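Long-range contacts in periplasmic binding protein (PDB 4LJS), which probably captures a metal-chelate ligand such as a siderophore, haem or cobalamin outside the cell membrane and delivers it to an ABC importer: residues Met50-Ser54 with Val112-Thr117; Val43-Ala49 with Arg66-Met71; Glu177-Val182 with Leu299-Asp304; Tyr40-Pro44 with Arg163-Arg167. All coordinates share one frame; numbering follows the deposited sequence.

Contact 1 of 4, residues Met50-Ser54 with Val112-Thr117; sequences MWQNS and VGWKST
At the C-terminal edge of the parallel sheet in the N-terminal lobe, where strands 47-50 and 110-113 lie side by side and give way to loop and helix, Trp51 and Trp114 meet in an edge-to-face pair. CD1 of Trp51 stands over one face of the Trp114 indole, 3.6 Å from its CD2, with the two five-membered rings inclined at 51°. Trp51 sits at the N-cap position of helix 52-60. In the first turn of that helix, Asn53 fixes the second indole from its rim: Trp114 NE1 donates to Asn53 OD1 over 3.1 Å, close to the plane of the ring but tilted out of the carbonyl plane of the amide, which stands 73° from the indole. Asn53 CG lies between the backbone N and the carbonyl carbon (chi1 64°), which folds the amide back so that OD1 also takes a weak bond from Ser54 N. The backbones are joined by Met50 N to Val112 O, 2.8 Å and almost straight. A water bridges Ser54 OG and Gly113 O. Residues Trp114 to Thr117 form a tight turn, in which Thr117 OG1 accepts from Trp114 N. A glycerol, probably from the crystallisation liquor, lies beside Trp114 and may mark a pocket, as in the cleft of related binding proteins. A second water accepts from Trp51 NE1 at 3.1 Å and is hydrogen-bonded to Ser116 OG and Thr117 OG1.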
loop_
_atom_site.group_PDB
_atom_site.type_symbol
_atom_site.label_atom_id
_atom_site.label_comp_id
_atom_site.label_asym_id
_atom_site.label_seq_id
_atom_site.Cartn_x
_atom_site.Cartn_y
_atom_site.Cartn_z
HETATM N N MSE A 50 -7.130 -6.308 8.560
HETATM C CA MSE A 50 -6.704 -5.055 9.174
HETATM C C MSE A 50 -5.924 -4.197 8.182
HETATM O O MSE A 50 -4.989 -4.674 7.544
HETATM C CB MSE A 50 -5.856 -5.332 10.425
HETATM C CG MSE A 50 -5.774 -4.177 11.416
HETATM SE SE MSE A 50 -7.341 -3.997 12.584
HETATM C CE MSE A 50 -7.985 -5.769 12.314
ATOM N N TRP A 51 -6.342 -2.938 8.060
ATOM C CA TRP A 51 -5.695 -1.921 7.225
ATOM C C TRP A 51 -5.966 -2.070 5.730
ATOM O O TRP A 51 -6.298 -3.160 5.249
ATOM C CB TRP A 51 -4.192 -1.783 7.532
ATOM C CG TRP A 51 -3.913 -1.849 9.004
ATOM C CD1 TRP A 51 -3.091 -2.738 9.647
ATOM C CD2 TRP A 51 -4.495 -1.029 10.028
ATOM N NE1 TRP A 51 -3.104 -2.499 11.000
ATOM C CE2 TRP A 51 -3.958 -1.458 11.261
ATOM C CE3 TRP A 51 -5.406 0.037 10.022
ATOM C CZ2 TRP A 51 -4.315 -0.869 12.478
ATOM C CZ3 TRP A 51 -5.753 0.621 11.229
ATOM C CH2 TRP A 51 -5.208 0.166 12.441
ATOM N N GLN A 52 -5.822 -0.948 5.023
ATOM C CA GLN A 52 -6.218 -0.799 3.622
ATOM C C GLN A 52 -5.734 -1.893 2.665
ATOM O O GLN A 52 -6.531 -2.428 1.889
ATOM C CB GLN A 52 -5.785 0.575 3.094
ATOM C CG GLN A 52 -6.446 0.943 1.785
ATOM C CD GLN A 52 -7.027 2.340 1.800
ATOM O OE1 GLN A 52 -6.661 3.170 2.633
ATOM N NE2 GLN A 52 -7.944 2.606 0.878
ATOM N N ASN A 53 -4.443 -2.215 2.700
ATOM C CA ASN A 53 -3.909 -3.264 1.821
ATOM C C ASN A 53 -4.595 -4.609 2.003
ATOM O O ASN A 53 -4.869 -5.293 1.025
ATOM C CB ASN A 53 -2.388 -3.424 1.953
ATOM C CG ASN A 53 -1.950 -3.893 3.345
ATOM O OD1 ASN A 53 -2.612 -3.627 4.344
ATOM N ND2 ASN A 53 -0.814 -4.577 3.405
ATOM N N SER A 54 -4.885 -4.980 3.250
ATOM C CA SER A 54 -5.573 -6.241 3.518
ATOM C C SER A 54 -6.966 -6.219 2.891
ATOM O O SER A 54 -7.360 -7.148 2.189
ATOM C CB SER A 54 -5.696 -6.489 5.025
ATOM O OG SER A 54 -4.465 -6.257 5.690
ATOM N N VAL A 112 -5.713 -11.213 8.416
ATOM C CA VAL A 112 -4.687 -10.605 7.578
ATOM C C VAL A 112 -4.338 -9.228 8.130
ATOM O O VAL A 112 -5.212 -8.379 8.324
ATOM C CB VAL A 112 -5.163 -10.469 6.123
ATOM C CG1 VAL A 112 -4.052 -9.876 5.251
ATOM C CG2 VAL A 112 -5.634 -11.820 5.580
ATOM N N GLY A 113 -3.062 -9.003 8.405
ATOM C CA GLY A 113 -2.665 -7.717 8.944
ATOM C C GLY A 113 -1.186 -7.419 8.843
ATOM O O GLY A 113 -0.491 -7.900 7.945
ATOM N N TRP A 114 -0.716 -6.612 9.785
ATOM C CA TRP A 114 0.666 -6.184 9.834
ATOM C C TRP A 114 1.389 -6.861 10.993
ATOM O O TRP A 114 0.765 -7.530 11.825
ATOM C CB TRP A 114 0.736 -4.661 9.985
ATOM C CG TRP A 114 0.237 -3.914 8.791
ATOM C CD1 TRP A 114 -0.386 -4.442 7.698
ATOM C CD2 TRP A 114 0.323 -2.495 8.558
ATOM N NE1 TRP A 114 -0.695 -3.447 6.804
ATOM C CE2 TRP A 114 -0.269 -2.244 7.304
ATOM C CE3 TRP A 114 0.854 -1.420 9.284
ATOM C CZ2 TRP A 114 -0.356 -0.958 6.760
ATOM C CZ3 TRP A 114 0.764 -0.146 8.746
ATOM C CH2 TRP A 114 0.162 0.074 7.494
ATOM N N LYS A 115 2.707 -6.683 11.039
ATOM C CA LYS A 115 3.529 -7.234 12.117
ATOM C C LYS A 115 2.976 -6.875 13.499
ATOM O O LYS A 115 2.880 -7.732 14.378
ATOM C CB LYS A 115 4.977 -6.744 11.981
ATOM C CG LYS A 115 5.863 -6.937 13.222
ATOM C CD LYS A 115 7.234 -6.299 12.994
ATOM C CE LYS A 115 7.599 -5.310 14.092
ATOM N NZ LYS A 115 8.701 -4.388 13.666
ATOM N N SER A 116 2.592 -5.614 13.676
ATOM C CA SER A 116 2.091 -5.130 14.963
ATOM C C SER A 116 0.691 -5.639 15.313
ATOM O O SER A 116 0.264 -5.541 16.458
ATOM C CB SER A 116 2.084 -3.599 14.987
ATOM O OG SER A 116 1.131 -3.102 14.054
ATOM N N THR A 117 -0.029 -6.167 14.331
ATOM C CA THR A 117 -1.395 -6.625 14.574
ATOM C C THR A 117 -1.440 -7.875 15.458
ATOM O O THR A 117 -2.389 -8.079 16.218
ATOM C CB THR A 117 -2.133 -6.949 13.256
ATOM O OG1 THR A 117 -1.965 -5.876 12.323
ATOM C CG2 THR A 117 -3.619 -7.172 13.505
HETATM O O HOH W 1 -1.601 -3.475 13.550
HETATM O O HOH W 2 -1.909 -6.902 5.473
#

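Contact 2 of 4, residues Val43-Ala49 with Arg66-Met71; sequences VPERVVA and RIVAGM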
loop_
_atom_site.group_PDB
_atom_site.type_symbol
_atom_site.label_atom_id
_atom_site.label_comp_id
_atom_site.label_asym_id
_atom_site.label_seq_id
_atom_site.Cartn_x
_atom_site.Cartn_y
_atom_site.Cartn_z
ATOM N N VAL A 43 -10.436 -22.422 0.961
ATOM C CA VAL A 43 -10.501 -20.965 0.917
ATOM C C VAL A 43 -11.169 -20.473 2.202
ATOM O O VAL A 43 -12.233 -20.957 2.566
ATOM C CB VAL A 43 -11.297 -20.481 -0.321
ATOM C CG1 VAL A 43 -11.413 -18.970 -0.335
ATOM C CG2 VAL A 43 -10.641 -20.981 -1.606
ATOM N N PRO A 44 -10.529 -19.531 2.907
ATOM C CA PRO A 44 -11.101 -18.984 4.146
ATOM C C PRO A 44 -12.524 -18.484 3.920
ATOM O O PRO A 44 -12.828 -17.971 2.842
ATOM C CB PRO A 44 -10.181 -17.797 4.466
ATOM C CG PRO A 44 -8.883 -18.139 3.826
ATOM C CD PRO A 44 -9.227 -18.929 2.576
ATOM N N GLU A 45 -13.389 -18.640 4.914
ATOM C CA GLU A 45 -14.769 -18.198 4.770
ATOM C C GLU A 45 -15.071 -16.951 5.588
ATOM O O GLU A 45 -16.022 -16.231 5.302
ATOM C CB GLU A 45 -15.739 -19.330 5.127
ATOM C CG GLU A 45 -15.979 -20.263 3.953
ATOM C CD GLU A 45 -16.621 -21.578 4.344
ATOM O OE1 GLU A 45 -17.440 -21.595 5.289
ATOM O OE2 GLU A 45 -16.300 -22.599 3.698
ATOM N N ARG A 46 -14.253 -16.698 6.600
ATOM C CA ARG A 46 -14.508 -15.617 7.543
ATOM C C ARG A 46 -13.212 -14.881 7.849
ATOM O O ARG A 46 -12.447 -15.279 8.730
ATOM C CB ARG A 46 -15.118 -16.173 8.833
ATOM C CG ARG A 46 -16.494 -16.801 8.644
ATOM C CD ARG A 46 -17.086 -17.275 9.966
ATOM N NE ARG A 46 -17.277 -16.162 10.890
ATOM C CZ ARG A 46 -18.319 -15.335 10.868
ATOM N NH1 ARG A 46 -18.396 -14.348 11.748
ATOM N NH2 ARG A 46 -19.280 -15.487 9.964
ATOM N N VAL A 47 -12.973 -13.803 7.118
ATOM C CA VAL A 47 -11.699 -13.104 7.190
ATOM C C VAL A 47 -11.811 -11.827 8.020
ATOM O O VAL A 47 -12.754 -11.049 7.865
ATOM C CB VAL A 47 -11.200 -12.758 5.777
ATOM C CG1 VAL A 47 -9.834 -12.063 5.829
ATOM C CG2 VAL A 47 -11.153 -14.015 4.920
ATOM N N VAL A 48 -10.864 -11.644 8.930
ATOM C CA VAL A 48 -10.685 -10.372 9.608
ATOM C C VAL A 48 -9.484 -9.706 8.948
ATOM O O VAL A 48 -8.382 -10.267 8.908
ATOM C CB VAL A 48 -10.480 -10.552 11.122
ATOM C CG1 VAL A 48 -10.056 -9.241 11.774
ATOM C CG2 VAL A 48 -11.769 -11.083 11.775
ATOM N N ALA A 49 -9.719 -8.532 8.376
ATOM C CA ALA A 49 -8.705 -7.859 7.573
ATOM C C ALA A 49 -8.387 -6.493 8.171
ATOM O O ALA A 49 -9.267 -5.629 8.293
ATOM C CB ALA A 49 -9.177 -7.728 6.127
ATOM N N ARG A 66 -16.101 -12.603 1.535
ATOM C CA ARG A 66 -15.549 -13.451 2.589
ATOM C C ARG A 66 -15.044 -12.643 3.788
ATOM O O ARG A 66 -14.753 -13.201 4.846
ATOM C CB ARG A 66 -14.463 -14.380 2.030
ATOM C CG ARG A 66 -15.013 -15.340 0.978
ATOM C CD ARG A 66 -13.970 -16.273 0.398
ATOM N NE ARG A 66 -14.583 -17.197 -0.557
ATOM C CZ ARG A 66 -14.955 -18.439 -0.263
ATOM N NH1 ARG A 66 -14.752 -18.925 0.954
ATOM N NH2 ARG A 66 -15.512 -19.205 -1.192
ATOM N N ILE A 67 -14.969 -11.326 3.624
ATOM C CA ILE A 67 -14.520 -10.451 4.699
ATOM C C ILE A 67 -15.627 -10.182 5.728
ATOM O O ILE A 67 -16.676 -9.624 5.399
ATOM C CB ILE A 67 -14.031 -9.101 4.157
ATOM C CG1 ILE A 67 -12.891 -9.294 3.156
ATOM C CG2 ILE A 67 -13.612 -8.197 5.311
ATOM C CD1 ILE A 67 -12.420 -7.996 2.510
ATOM N N VAL A 68 -15.384 -10.575 6.973
ATOM C CA VAL A 68 -16.310 -10.280 8.059
ATOM C C VAL A 68 -15.994 -8.917 8.660
ATOM O O VAL A 68 -16.894 -8.111 8.914
ATOM C CB VAL A 68 -16.279 -11.364 9.153
ATOM C CG1 VAL A 68 -17.120 -10.933 10.361
ATOM C CG2 VAL A 68 -16.795 -12.680 8.594
ATOM N N ALA A 69 -14.707 -8.655 8.869
ATOM C CA ALA A 69 -14.274 -7.360 9.374
ATOM C C ALA A 69 -13.171 -6.770 8.501
ATOM O O ALA A 69 -12.191 -7.446 8.166
ATOM C CB ALA A 69 -13.822 -7.470 10.822
ATOM N N GLY A 70 -13.354 -5.511 8.116
ATOM C CA GLY A 70 -12.375 -4.790 7.320
ATOM C C GLY A 70 -12.182 -3.455 7.994
ATOM O O GLY A 70 -12.914 -2.495 7.725
HETATM N N MSE A 71 -11.205 -3.392 8.892
HETATM C CA MSE A 71 -11.097 -2.246 9.787
HETATM C C MSE A 71 -9.872 -1.398 9.474
HETATM O O MSE A 71 -8.837 -1.922 9.080
HETATM C CB MSE A 71 -11.067 -2.723 11.244
HETATM C CG MSE A 71 -12.295 -3.546 11.629
HETATM SE SE MSE A 71 -12.222 -4.333 13.422
HETATM C CE MSE A 71 -11.373 -6.006 12.937
HETATM O O HOH W 3 -14.392 -22.138 1.244
#
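Arg66 NH1 donates to Pro44 O over 2.9 Å just ahead of the N-terminal ends of the two parallel strands of a beta-alpha-beta unit, in which strand 47-50 runs through helix 52-60 to strand 67-71. The donor lies above the carbonyl plane, while CG1 of Val43 covers one face of the guanidinium, 3.6 Å from Arg66 CZ. The side chain is extended from CG to NE (chi2 180°, chi3 178°), which carries its head along the Val43-Glu45 loop. Next along, the parallel strands pair through Val47 N to Arg66 O. A beta bulge follows, where Val47 O accepts from both Val68 N (2.8 Å) and Ala69 N (3.2 Å), and regular pairing resumes through Ala49 N to Ala69 O and Met71 N to Ala49 O. On the sheet face carrying Val48 and Ala69, Val48 CG1 meets the selenomethionine methyl, CE of Met71, at 3.7 Å. Farther out, Glu63 makes a salt bridge to Arg66 NE and Val16 O accepts from NH2; a lysine in place of Arg66 would probably keep a charge but lose the flat face under Val43 and leave some of these acceptors without a donor. The corner at Val68 sets its CG2 over the centre of the Arg46 guanidinium, itself held by Glu9 and by Met106 O.

Contact 3 of 4, residues Glu177-Val182 with Leu299-Asp304; sequences EMQQSV and LLDSID. Unlike the reference sequence in segment 299-304: Ser302 (reference Gly).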
loop_
_atom_site.group_PDB
_atom_site.type_symbol
_atom_site.label_atom_id
_atom_site.label_comp_id
_atom_site.label_asym_id
_atom_site.label_seq_id
_atom_site.Cartn_x
_atom_site.Cartn_y
_atom_site.Cartn_z
ATOM N N GLU A 177 -0.251 -6.314 -14.981
ATOM C CA GLU A 177 -0.648 -4.970 -15.390
ATOM C C GLU A 177 0.356 -3.952 -14.858
ATOM O O GLU A 177 0.822 -3.069 -15.583
ATOM C CB GLU A 177 -2.051 -4.661 -14.858
ATOM C CG GLU A 177 -2.475 -3.202 -14.937
ATOM C CD GLU A 177 -3.919 -2.986 -14.491
ATOM O OE1 GLU A 177 -4.470 -3.864 -13.786
ATOM O OE2 GLU A 177 -4.503 -1.940 -14.856
HETATM N N MSE A 178 0.694 -4.095 -13.582
HETATM C CA MSE A 178 1.638 -3.202 -12.926
HETATM C C MSE A 178 3.051 -3.348 -13.493
HETATM O O MSE A 178 3.721 -2.354 -13.799
HETATM C CB MSE A 178 1.623 -3.459 -11.418
HETATM C CG MSE A 178 0.315 -3.028 -10.762
HETATM SE SE MSE A 178 0.251 -3.236 -8.811
HETATM C CE MSE A 178 0.442 -5.145 -8.674
ATOM N N GLN A 179 3.497 -4.589 -13.645
ATOM C CA GLN A 179 4.836 -4.846 -14.160
ATOM C C GLN A 179 5.009 -4.361 -15.600
ATOM O O GLN A 179 6.042 -3.793 -15.953
ATOM C CB GLN A 179 5.163 -6.334 -14.077
ATOM C CG GLN A 179 5.239 -6.885 -12.660
ATOM C CD GLN A 179 5.634 -8.353 -12.652
ATOM O OE1 GLN A 179 5.328 -9.091 -13.589
ATOM N NE2 GLN A 179 6.328 -8.780 -11.602
ATOM N N GLN A 180 4.002 -4.597 -16.433
ATOM C CA GLN A 180 4.057 -4.166 -17.825
ATOM C C GLN A 180 4.081 -2.644 -17.932
ATOM O O GLN A 180 4.706 -2.080 -18.833
ATOM C CB GLN A 180 2.870 -4.724 -18.610
ATOM C CG GLN A 180 2.975 -6.210 -18.892
ATOM C CD GLN A 180 1.800 -6.750 -19.683
ATOM O OE1 GLN A 180 0.824 -6.042 -19.941
ATOM N NE2 GLN A 180 1.888 -8.013 -20.071
ATOM N N SER A 181 3.387 -1.993 -17.005
ATOM C CA SER A 181 3.306 -0.546 -16.980
ATOM C C SER A 181 4.668 0.080 -16.661
ATOM O O SER A 181 5.116 1.001 -17.352
ATOM C CB SER A 181 2.256 -0.109 -15.958
ATOM O OG SER A 181 2.153 1.294 -15.924
ATOM N N VAL A 182 5.315 -0.423 -15.612
ATOM C CA VAL A 182 6.653 0.019 -15.242
ATOM C C VAL A 182 7.634 -0.176 -16.408
ATOM O O VAL A 182 8.382 0.736 -16.758
ATOM C CB VAL A 182 7.185 -0.737 -13.996
ATOM C CG1 VAL A 182 8.670 -0.479 -13.800
ATOM C CG2 VAL A 182 6.391 -0.347 -12.720
ATOM N N LEU A 299 -0.797 -0.181 -4.975
ATOM C CA LEU A 299 0.468 0.121 -5.638
ATOM C C LEU A 299 0.237 0.627 -7.077
ATOM O O LEU A 299 1.035 1.396 -7.611
ATOM C CB LEU A 299 1.368 -1.120 -5.651
ATOM C CG LEU A 299 2.724 -0.982 -6.351
ATOM C CD1 LEU A 299 3.495 0.231 -5.828
ATOM C CD2 LEU A 299 3.539 -2.238 -6.184
ATOM N N LEU A 300 -0.861 0.196 -7.695
ATOM C CA LEU A 300 -1.217 0.668 -9.030
ATOM C C LEU A 300 -1.388 2.188 -9.082
ATOM O O LEU A 300 -0.974 2.830 -10.050
ATOM C CB LEU A 300 -2.488 -0.026 -9.530
ATOM C CG LEU A 300 -2.942 0.365 -10.942
ATOM C CD1 LEU A 300 -1.825 0.127 -11.971
ATOM C CD2 LEU A 300 -4.226 -0.366 -11.341
ATOM N N ASP A 301 -1.995 2.757 -8.041
ATOM C CA ASP A 301 -2.206 4.205 -7.965
ATOM C C ASP A 301 -0.874 4.965 -7.937
ATOM O O ASP A 301 -0.713 5.989 -8.611
ATOM C CB ASP A 301 -3.037 4.577 -6.726
ATOM C CG ASP A 301 -4.470 4.078 -6.802
ATOM O OD1 ASP A 301 -4.711 2.892 -6.497
ATOM O OD2 ASP A 301 -5.362 4.876 -7.150
ATOM N N SER A 302 0.076 4.472 -7.147
ATOM C CA SER A 302 1.369 5.140 -7.044
ATOM C C SER A 302 2.213 4.991 -8.306
ATOM O O SER A 302 2.877 5.946 -8.714
ATOM C CB SER A 302 2.150 4.685 -5.815
ATOM O OG SER A 302 2.230 3.279 -5.712
ATOM N N ILE A 303 2.183 3.809 -8.921
ATOM C CA ILE A 303 2.840 3.607 -10.213
ATOM C C ILE A 303 2.373 4.654 -11.224
ATOM O O ILE A 303 3.183 5.291 -11.895
ATOM C CB ILE A 303 2.564 2.205 -10.794
ATOM C CG1 ILE A 303 3.341 1.135 -10.028
ATOM C CG2 ILE A 303 2.971 2.146 -12.258
ATOM C CD1 ILE A 303 2.905 -0.278 -10.375
ATOM N N ASP A 304 1.061 4.838 -11.314
ATOM C CA ASP A 304 0.476 5.820 -12.226
ATOM C C ASP A 304 0.876 7.259 -11.916
ATOM O O ASP A 304 1.252 8.014 -12.816
ATOM C CB ASP A 304 -1.048 5.694 -12.253
ATOM C CG ASP A 304 -1.517 4.459 -13.009
ATOM O OD1 ASP A 304 -0.684 3.824 -13.693
ATOM O OD2 ASP A 304 -2.716 4.122 -12.926
#
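The selenomethionine side chain of Met178 reaches across to helix 299-310 and meets three of its residues. Its CB lies 3.6 Å from Ile303 CD1, the two side chains crossing at about a right angle; its CG touches Leu300 CD1 at 4.0 Å; and its SE comes 4.0 Å from Leu299 CB. CG stands anti to the carbonyl carbon (chi1 -69°), and with chi2 extended this brings SE against the first turn of the partner helix; the bend at chi3 turns only the terminal CE. On one flank Leu300 CD2 packs across the extended Glu177, 3.9 Å from its OE2. On the other, Ile303 splits its branches: CG2 faces Ser181 OG at 3.9 Å, whereas CD1 passes from Met178 toward CG2 of Val182. The contact is thus almost wholly apolar, with carboxylate and hydroxyl at its margins. Tyr155 and Ile158 of helix 151-164 also touch Met178, and Ile219 packs on Leu299. The short helical segments run nearly parallel, at 12°, with axes 10.4 Å apart, the space between them filled by Met178, Leu300 and Ile303. Helix 168-188 extends along both lobes, consistent with the helical-backbone metal receptor fold, in which a long helix links the lobes, as in BtuF and FhuD.

Contact 4 of 4, residues Tyr40-Pro44 with Arg163-Arg167; sequences YTAVP and RIFNR
The aromatic contact is between Tyr40 and Ile164, whose aliphatic chain lies over one face of the phenol ring. Ile164 CG1 is 4.0 Å from the ring centroid and 15° off the ring normal, a CH-pi contact, while CD1 reaches on to the phenol end, 3.5 Å from Tyr40 CZ. The isoleucine has CG1 anti to the carbonyl carbon (chi1 -68°) and chi2 fully extended, which runs CG1 and CD1 over the ring; CG2 sits over the CD2-CE2 side of the same face while also touching Pro44. Replacing Tyr40 by an alanine would probably open a gap beside Ile164 and leave its CG1 and CD1 without the ring against which they pack. Aliphatic packing continues at the proline, where Pro44 CG touches Ile164 CG2 at 3.6 Å, the two side chains crossing at about a right angle. Both residues also lean on Leu110 of the parallel sheet, so the contact joins the loop after strand 34-40 to the end of helix 151-164 against strand 110-113. That helix ends in a Schellman motif: Arg167 N returns to Gly162 O, and Asn166, with its positive phi, is the C-prime residue. The loop lies against this helix end. Val43 CG1 meets Phe165 CD1 at 3.8 Å, and Val43 CG2 approaches Asn166 CB at 4.0 Å. Among contacts with backbone atoms, Ile164 O faces the ring carbon CD of Pro44 at 3.5 Å and CA of Val43 at 3.8 Å.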
loop_
_atom_site.group_PDB
_atom_site.type_symbol
_atom_site.label_atom_id
_atom_site.label_comp_id
_atom_site.label_asym_id
_atom_site.label_seq_id
_atom_site.Cartn_x
_atom_site.Cartn_y
_atom_site.Cartn_z
ATOM N N TYR A 40 -3.175 -24.148 4.026
ATOM C CA TYR A 40 -4.588 -23.905 3.780
ATOM C C TYR A 40 -5.191 -25.049 2.971
ATOM O O TYR A 40 -4.745 -25.320 1.857
ATOM C CB TYR A 40 -4.755 -22.596 3.012
ATOM C CG TYR A 40 -4.245 -21.382 3.745
ATOM C CD1 TYR A 40 -2.888 -21.063 3.753
ATOM C CD2 TYR A 40 -5.124 -20.538 4.420
ATOM C CE1 TYR A 40 -2.422 -19.939 4.425
ATOM C CE2 TYR A 40 -4.668 -19.417 5.090
ATOM C CZ TYR A 40 -3.321 -19.125 5.096
ATOM O OH TYR A 40 -2.875 -18.010 5.769
ATOM N N THR A 41 -6.197 -25.722 3.529
ATOM C CA THR A 41 -6.867 -26.814 2.822
ATOM C C THR A 41 -8.182 -26.369 2.172
ATOM O O THR A 41 -8.810 -27.129 1.436
ATOM C CB THR A 41 -7.150 -28.013 3.750
ATOM O OG1 THR A 41 -7.891 -27.567 4.897
ATOM C CG2 THR A 41 -5.848 -28.662 4.200
ATOM N N ALA A 42 -8.590 -25.136 2.453
ATOM C CA ALA A 42 -9.807 -24.578 1.878
ATOM C C ALA A 42 -9.719 -23.057 1.881
ATOM O O ALA A 42 -9.006 -22.468 2.695
ATOM C CB ALA A 42 -11.034 -25.053 2.658
ATOM N N VAL A 43 -10.436 -22.422 0.961
ATOM C CA VAL A 43 -10.501 -20.965 0.917
ATOM C C VAL A 43 -11.169 -20.473 2.202
ATOM O O VAL A 43 -12.233 -20.957 2.566
ATOM C CB VAL A 43 -11.297 -20.481 -0.321
ATOM C CG1 VAL A 43 -11.413 -18.970 -0.335
ATOM C CG2 VAL A 43 -10.641 -20.981 -1.606
ATOM N N PRO A 44 -10.529 -19.531 2.907
ATOM C CA PRO A 44 -11.101 -18.984 4.146
ATOM C C PRO A 44 -12.524 -18.484 3.920
ATOM O O PRO A 44 -12.828 -17.971 2.842
ATOM C CB PRO A 44 -10.181 -17.797 4.466
ATOM C CG PRO A 44 -8.883 -18.139 3.826
ATOM C CD PRO A 44 -9.227 -18.929 2.576
ATOM N N ARG A 163 -3.151 -17.138 -3.877
ATOM C CA ARG A 163 -3.104 -18.573 -3.602
ATOM C C ARG A 163 -4.074 -18.972 -2.484
ATOM O O ARG A 163 -4.753 -19.997 -2.571
ATOM C CB ARG A 163 -1.686 -19.028 -3.240
ATOM C CG ARG A 163 -0.660 -18.881 -4.344
ATOM C CD ARG A 163 0.693 -19.434 -3.900
ATOM N NE ARG A 163 0.649 -20.882 -3.698
ATOM C CZ ARG A 163 1.478 -21.558 -2.906
ATOM N NH1 ARG A 163 2.418 -20.916 -2.222
ATOM N NH2 ARG A 163 1.361 -22.876 -2.789
ATOM N N ILE A 164 -4.130 -18.164 -1.433
ATOM C CA ILE A 164 -5.013 -18.444 -0.306
ATOM C C ILE A 164 -6.485 -18.480 -0.740
ATOM O O ILE A 164 -7.239 -19.351 -0.309
ATOM C CB ILE A 164 -4.793 -17.431 0.848
ATOM C CG1 ILE A 164 -3.410 -17.634 1.476
ATOM C CG2 ILE A 164 -5.879 -17.562 1.916
ATOM C CD1 ILE A 164 -3.082 -16.640 2.588
ATOM N N PHE A 165 -6.878 -17.569 -1.626
ATOM C CA PHE A 165 -8.278 -17.459 -2.037
ATOM C C PHE A 165 -8.627 -18.141 -3.343
ATOM O O PHE A 165 -9.700 -17.897 -3.898
ATOM C CB PHE A 165 -8.696 -15.993 -2.093
ATOM C CG PHE A 165 -8.815 -15.367 -0.744
ATOM C CD1 PHE A 165 -9.982 -15.481 -0.027
ATOM C CD2 PHE A 165 -7.741 -14.712 -0.174
ATOM C CE1 PHE A 165 -10.092 -14.924 1.230
ATOM C CE2 PHE A 165 -7.844 -14.154 1.078
ATOM C CZ PHE A 165 -9.018 -14.263 1.785
ATOM N N ASN A 166 -7.730 -19.001 -3.818
ATOM C CA ASN A 166 -7.849 -19.610 -5.142
ATOM C C ASN A 166 -8.164 -18.594 -6.248
ATOM O O ASN A 166 -9.039 -18.821 -7.088
ATOM C CB ASN A 166 -8.889 -20.736 -5.143
ATOM C CG ASN A 166 -8.741 -21.651 -6.344
ATOM O OD1 ASN A 166 -7.628 -21.919 -6.792
ATOM N ND2 ASN A 166 -9.863 -22.116 -6.882
ATOM N N ARG A 167 -7.462 -17.465 -6.227
ATOM C CA ARG A 167 -7.647 -16.424 -7.233
ATOM C C ARG A 167 -6.308 -16.135 -7.891
ATOM O O ARG A 167 -5.868 -14.990 -7.968
ATOM C CB ARG A 167 -8.222 -15.145 -6.605
ATOM C CG ARG A 167 -9.659 -15.279 -6.099
ATOM C CD ARG A 167 -10.661 -15.432 -7.235
ATOM N NE ARG A 167 -12.034 -15.421 -6.739
ATOM C CZ ARG A 167 -13.096 -15.138 -7.486
ATOM N NH1 ARG A 167 -12.936 -14.839 -8.769
ATOM N NH2 ARG A 167 -14.314 -15.147 -6.953
#

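Contacts 1, 2 and 4 lie in the N-terminal lobe. Contacts 1 and 2, centred 12 Å apart, share strand 47-50 and meet directly, Val112 N with Val48 O and Trp51 N with Met71 O; their segments alternate along the chain and bring strands 67-71, 47-50 and 110-113 into one sheet. Contact 4 shares Val43 and Pro44 with contact 2, and Phe165 packs on Val47. Contact 1 is nested inside the loop that contact 4 closes. Contact 3 opens later in the sequence, 22 Å from contact 1 between centres, and touches none of the others; it packs C-terminal helix 299-310 on helix 168-188, next after helix 151-164, which probably links the lobes.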